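Local coordinates for protein adenylyltransferase VopS (Vibrio parahaemolyticus, PDB 3LET) that transfers AMP from ATP to a specific threonine of host Rho GTPases, blocking their binding to downstream effectors and so inhibiting actin assembly in infected cells, at residues K80-L85 with D125-H130; S21-H26 with K37-V42. All coordinates share one frame; numbering follows the deposited sequence.

Interaction 1 of 2, residues K80-L85 with D125-H130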
# COMPACT_ATOMS: atom_id res chain seq x y z
N LYS A 80 2.15 15.18 6.44
CA LYS A 80 0.80 15.59 6.05
C LYS A 80 0.50 15.27 4.58
O LYS A 80 -0.62 14.91 4.26
CB LYS A 80 0.62 17.09 6.30
CG LYS A 80 0.56 17.40 7.81
CD LYS A 80 0.49 18.92 8.01
CE LYS A 80 0.47 19.28 9.48
NZ LYS A 80 0.74 20.77 9.60
N ASN A 81 1.49 15.39 3.71
CA ASN A 81 1.32 15.04 2.30
C ASN A 81 0.95 13.54 2.18
O ASN A 81 0.09 13.19 1.40
CB ASN A 81 2.59 15.32 1.51
CG ASN A 81 2.90 16.79 1.37
OD1 ASN A 81 2.03 17.65 1.57
ND2 ASN A 81 4.15 17.10 1.01
N LEU A 82 1.61 12.69 2.96
CA LEU A 82 1.32 11.26 2.92
C LEU A 82 -0.04 11.00 3.51
O LEU A 82 -0.79 10.17 3.02
CB LEU A 82 2.36 10.45 3.71
CG LEU A 82 3.70 10.31 3.00
CD1 LEU A 82 4.78 9.82 4.01
CD2 LEU A 82 3.55 9.32 1.82
N LYS A 83 -0.36 11.70 4.58
CA LYS A 83 -1.68 11.55 5.16
C LYS A 83 -2.75 11.83 4.09
O LYS A 83 -3.74 11.11 3.98
CB LYS A 83 -1.84 12.51 6.33
CG LYS A 83 -3.31 12.67 6.77
CD LYS A 83 -3.40 13.38 8.13
CE LYS A 83 -4.70 14.14 8.26
NZ LYS A 83 -5.88 13.28 8.02
N ALA A 84 -2.54 12.89 3.32
CA ALA A 84 -3.51 13.28 2.29
C ALA A 84 -3.66 12.16 1.25
O ALA A 84 -4.74 11.96 0.68
CB ALA A 84 -3.08 14.59 1.61
N LEU A 85 -2.58 11.41 1.02
CA LEU A 85 -2.58 10.37 -0.01
C LEU A 85 -3.13 9.03 0.45
O LEU A 85 -3.90 8.38 -0.28
CB LEU A 85 -1.17 10.16 -0.56
CG LEU A 85 -0.63 11.27 -1.48
CD1 LEU A 85 0.86 11.19 -1.54
CD2 LEU A 85 -1.21 11.10 -2.89
N ASP A 125 9.53 12.46 1.60
CA ASP A 125 9.37 13.23 0.35
C ASP A 125 9.55 12.31 -0.87
O ASP A 125 8.89 12.48 -1.92
CB ASP A 125 10.42 14.34 0.24
CG ASP A 125 10.04 15.65 0.98
OD1 ASP A 125 8.85 15.91 1.21
OD2 ASP A 125 10.96 16.44 1.29
N MET A 126 10.50 11.38 -0.77
CA MET A 126 10.76 10.44 -1.88
C MET A 126 9.55 9.54 -2.04
O MET A 126 9.08 9.29 -3.16
CB MET A 126 12.00 9.57 -1.62
CG MET A 126 13.31 10.35 -1.61
SD MET A 126 13.67 11.05 -3.22
CE MET A 126 13.76 9.57 -4.23
N GLU A 127 9.01 9.09 -0.92
CA GLU A 127 7.83 8.21 -1.00
C GLU A 127 6.67 8.98 -1.63
O GLU A 127 6.01 8.47 -2.54
CB GLU A 127 7.45 7.70 0.38
CG GLU A 127 6.21 6.78 0.38
CD GLU A 127 6.46 5.40 -0.26
OE1 GLU A 127 7.58 5.14 -0.75
OE2 GLU A 127 5.52 4.56 -0.27
N VAL A 128 6.43 10.21 -1.17
CA VAL A 128 5.36 11.02 -1.75
C VAL A 128 5.54 11.18 -3.27
O VAL A 128 4.59 11.03 -4.03
CB VAL A 128 5.30 12.42 -1.09
CG1 VAL A 128 4.37 13.36 -1.89
CG2 VAL A 128 4.86 12.30 0.38
N MET A 129 6.76 11.49 -3.70
CA MET A 129 7.02 11.63 -5.13
C MET A 129 6.59 10.38 -5.90
O MET A 129 6.04 10.46 -7.01
CB MET A 129 8.52 11.84 -5.36
CG MET A 129 8.99 13.25 -5.16
SD MET A 129 10.72 13.42 -5.68
CE MET A 129 10.61 12.70 -7.33
N HIS A 130 6.90 9.22 -5.34
CA HIS A 130 6.71 7.95 -6.07
C HIS A 130 5.25 7.58 -6.13
O HIS A 130 4.78 7.06 -7.14
CB HIS A 130 7.54 6.85 -5.42
CG HIS A 130 9.02 7.11 -5.50
ND1 HIS A 130 9.93 6.56 -4.62
CD2 HIS A 130 9.73 7.90 -6.34
CE1 HIS A 130 11.14 6.98 -4.94
NE2 HIS A 130 11.05 7.79 -5.97
O HOH W 1 6.45 15.61 -0.05

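Interaction 2 of 2, residues S21-H26 with K37-V42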
# COMPACT_ATOMS: atom_id res chain seq x y z
N SER A 21 -1.68 9.14 26.32
CA SER A 21 -2.25 9.33 25.00
C SER A 21 -1.17 9.71 23.97
O SER A 21 -1.38 9.52 22.78
CB SER A 21 -3.37 10.37 25.03
OG SER A 21 -2.96 11.54 25.72
N SER A 22 -0.03 10.21 24.43
CA SER A 22 1.04 10.58 23.49
C SER A 22 2.40 10.62 24.18
O SER A 22 2.49 10.47 25.41
CB SER A 22 0.76 11.94 22.87
OG SER A 22 1.11 12.98 23.77
N SER A 23 3.44 10.87 23.39
CA SER A 23 4.79 10.91 23.93
C SER A 23 4.97 12.07 24.90
O SER A 23 5.84 12.03 25.76
CB SER A 23 5.81 11.04 22.79
OG SER A 23 5.73 12.33 22.18
N VAL A 24 4.16 13.11 24.76
CA VAL A 24 4.31 14.28 25.61
C VAL A 24 4.00 13.92 27.07
O VAL A 24 4.81 14.17 27.96
CB VAL A 24 3.40 15.43 25.13
CG1 VAL A 24 3.37 16.56 26.15
CG2 VAL A 24 3.87 15.92 23.72
N GLU A 25 2.84 13.31 27.31
CA GLU A 25 2.50 12.92 28.68
C GLU A 25 3.45 11.85 29.20
O GLU A 25 3.84 11.87 30.36
CB GLU A 25 1.06 12.39 28.76
CG GLU A 25 -0.01 13.45 28.51
CD GLU A 25 -0.25 13.71 27.03
OE1 GLU A 25 0.02 12.82 26.21
OE2 GLU A 25 -0.73 14.82 26.70
N HIS A 26 3.81 10.90 28.34
CA HIS A 26 4.80 9.86 28.69
C HIS A 26 6.14 10.47 29.14
O HIS A 26 6.68 10.11 30.19
CB HIS A 26 5.03 8.93 27.50
CG HIS A 26 5.89 7.74 27.79
ND1 HIS A 26 5.83 6.58 27.06
CD2 HIS A 26 6.84 7.54 28.74
CE1 HIS A 26 6.70 5.71 27.54
NE2 HIS A 26 7.32 6.26 28.56
N LYS A 37 5.88 19.97 26.45
CA LYS A 37 4.56 20.22 25.88
C LYS A 37 4.43 19.65 24.47
O LYS A 37 3.32 19.46 23.96
CB LYS A 37 4.28 21.72 25.85
CG LYS A 37 4.37 22.39 27.21
CD LYS A 37 3.47 21.72 28.23
CE LYS A 37 3.51 22.43 29.57
NZ LYS A 37 2.50 21.90 30.52
N THR A 38 5.55 19.38 23.82
CA THR A 38 5.50 18.88 22.46
C THR A 38 6.42 17.69 22.33
O THR A 38 7.29 17.50 23.17
CB THR A 38 5.94 19.96 21.45
OG1 THR A 38 7.36 20.13 21.53
CG2 THR A 38 5.27 21.30 21.74
N PRO A 39 6.24 16.90 21.27
CA PRO A 39 7.12 15.75 21.03
C PRO A 39 8.55 16.22 20.75
O PRO A 39 9.49 15.49 21.08
CB PRO A 39 6.50 15.07 19.79
CG PRO A 39 5.12 15.59 19.69
CD PRO A 39 5.09 16.94 20.34
N SER A 40 8.72 17.39 20.13
CA SER A 40 10.07 17.95 19.99
C SER A 40 10.70 18.21 21.35
O SER A 40 11.88 17.91 21.55
CB SER A 40 10.06 19.23 19.16
OG SER A 40 9.62 18.93 17.83
N ASP A 41 9.93 18.77 22.28
CA ASP A 41 10.43 19.02 23.65
C ASP A 41 10.90 17.72 24.30
O ASP A 41 11.91 17.69 25.00
CB ASP A 41 9.36 19.62 24.56
CG ASP A 41 8.99 21.06 24.19
OD1 ASP A 41 9.72 21.71 23.41
OD2 ASP A 41 7.95 21.52 24.71
N VAL A 42 10.13 16.64 24.10
CA VAL A 42 10.50 15.33 24.63
C VAL A 42 11.82 14.85 24.04
O VAL A 42 12.73 14.44 24.77
CB VAL A 42 9.39 14.29 24.40
CG1 VAL A 42 9.88 12.85 24.73
CG2 VAL A 42 8.16 14.65 25.22

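Interaction 1 of 2, residues K80-L85 with D125-H130
Val-128 meets three side chains of helix 77-86, and both of its methyl groups are used. CG2, lying anti to the carbonyl carbon, presses on the branch point of Leu-82, with CG of the leucine 3.5 Å from CG2 of Val-128, tighter than usual carbon packing. Val-128 CG2 also lies 3.6 Å from Leu-82 CD2 and 3.9 Å from Asn-81 CB. Its sister CG1, anti to the backbone N (chi1 168°), reaches the tip of Leu-85, with Leu-85 CD1 and Val-128 CG1 4.1 Å apart and the two side chains nearly perpendicular. Leu-82 CD2 also rests against the aliphatic part of Glu-127, 3.9 Å from Glu-127 CG.

This is helix-helix packing in the all-helical N-terminal domain: the axes of 80-85 and 125-130 come within 9.8 Å and cross at 32°, running in roughly the same direction. Helix 88-102 adds Val-91 and Leu-94 around Leu-82.

At the margin, a water bridges the two helices: Asn-81 ND2 donates to it over 2.9 Å, and it donates to Asp-125 OD1 at 2.7 Å. The buried carboxylate of Glu-127 turns instead to Ser-237, its OE2 hydrogen-bonded to the serine OG.

Interaction 2 of 2, residues S21-H26 with K37-V42
Val-24 sets its CG2 methyl against the backbone where Thr-38 leads into Pro-39, so that two helix N-termini meet: helix 23-30, with Ser-22 as its N-cap, and helix 39-45, with Thr-38 as N-cap and a capping box. With CG2 anti to its own carbonyl carbon, CG2 of Val-24 sits 3.4 Å from Thr-38 C and 3.7 Å from the ring carbon CD of Pro-39. The other branch, CG1, is anti to the backbone N (chi1 170°). Val-24 CG1 and CG2 both lie 3.6 Å from Lys-37 O, so the two methyls face that carbonyl oxygen together.

Val-42 has the same rotamer but reaches the other way: Val-42 CG2 lies 3.5 Å from the carbonyl O of Ser-23 and also touches CA of Val-24. Ser-23 holds OG between its backbone N and carbonyl carbon, which places the hydroxyl beside Pro-39 CB; its hydrogen-bond partner is Glu-71 on helix 58-75, a helix that also meets the proline.

Each cap is made by local side chains. In the first, Ser-22 OG accepts from Val-24 N and donates to Glu-25 OE1, reaching that oxygen from its syn side, 29° out of the carboxylate plane. In the capping box, the Thr-38 hydroxyl receives Asp-41 N and the carboxylate receives a weak bond from Thr-38 N. The same carboxylate oxygen, OD2 of Asp-41, also accepts Lys-37 N at 3.1 Å through its anti lone pair, with an N-H...O angle of 161°.

How the interactions relate
Interaction 2 comes first along the chain and is complete before interaction 1 begins; all four segments belong to the N-terminal domain of VopS. Their centres are 24 Å apart and their nearest atoms about 12 Å, so the two do not touch. Interaction 1 ties the long helix 113-139 to helix 77-86, about 12 Å from the centre of the chain. Interaction 2 joins the successive short helices 23-30 and 39-45, about 29 Å from it, beside helix 58-75. It thereby probably helps fix the outer end of the molecule near Leu-49, a probable ATP-binding residue whose side chain is about 8 Å from that of Val-42, whereas interaction 1 is remote from the probable ATP-binding residues.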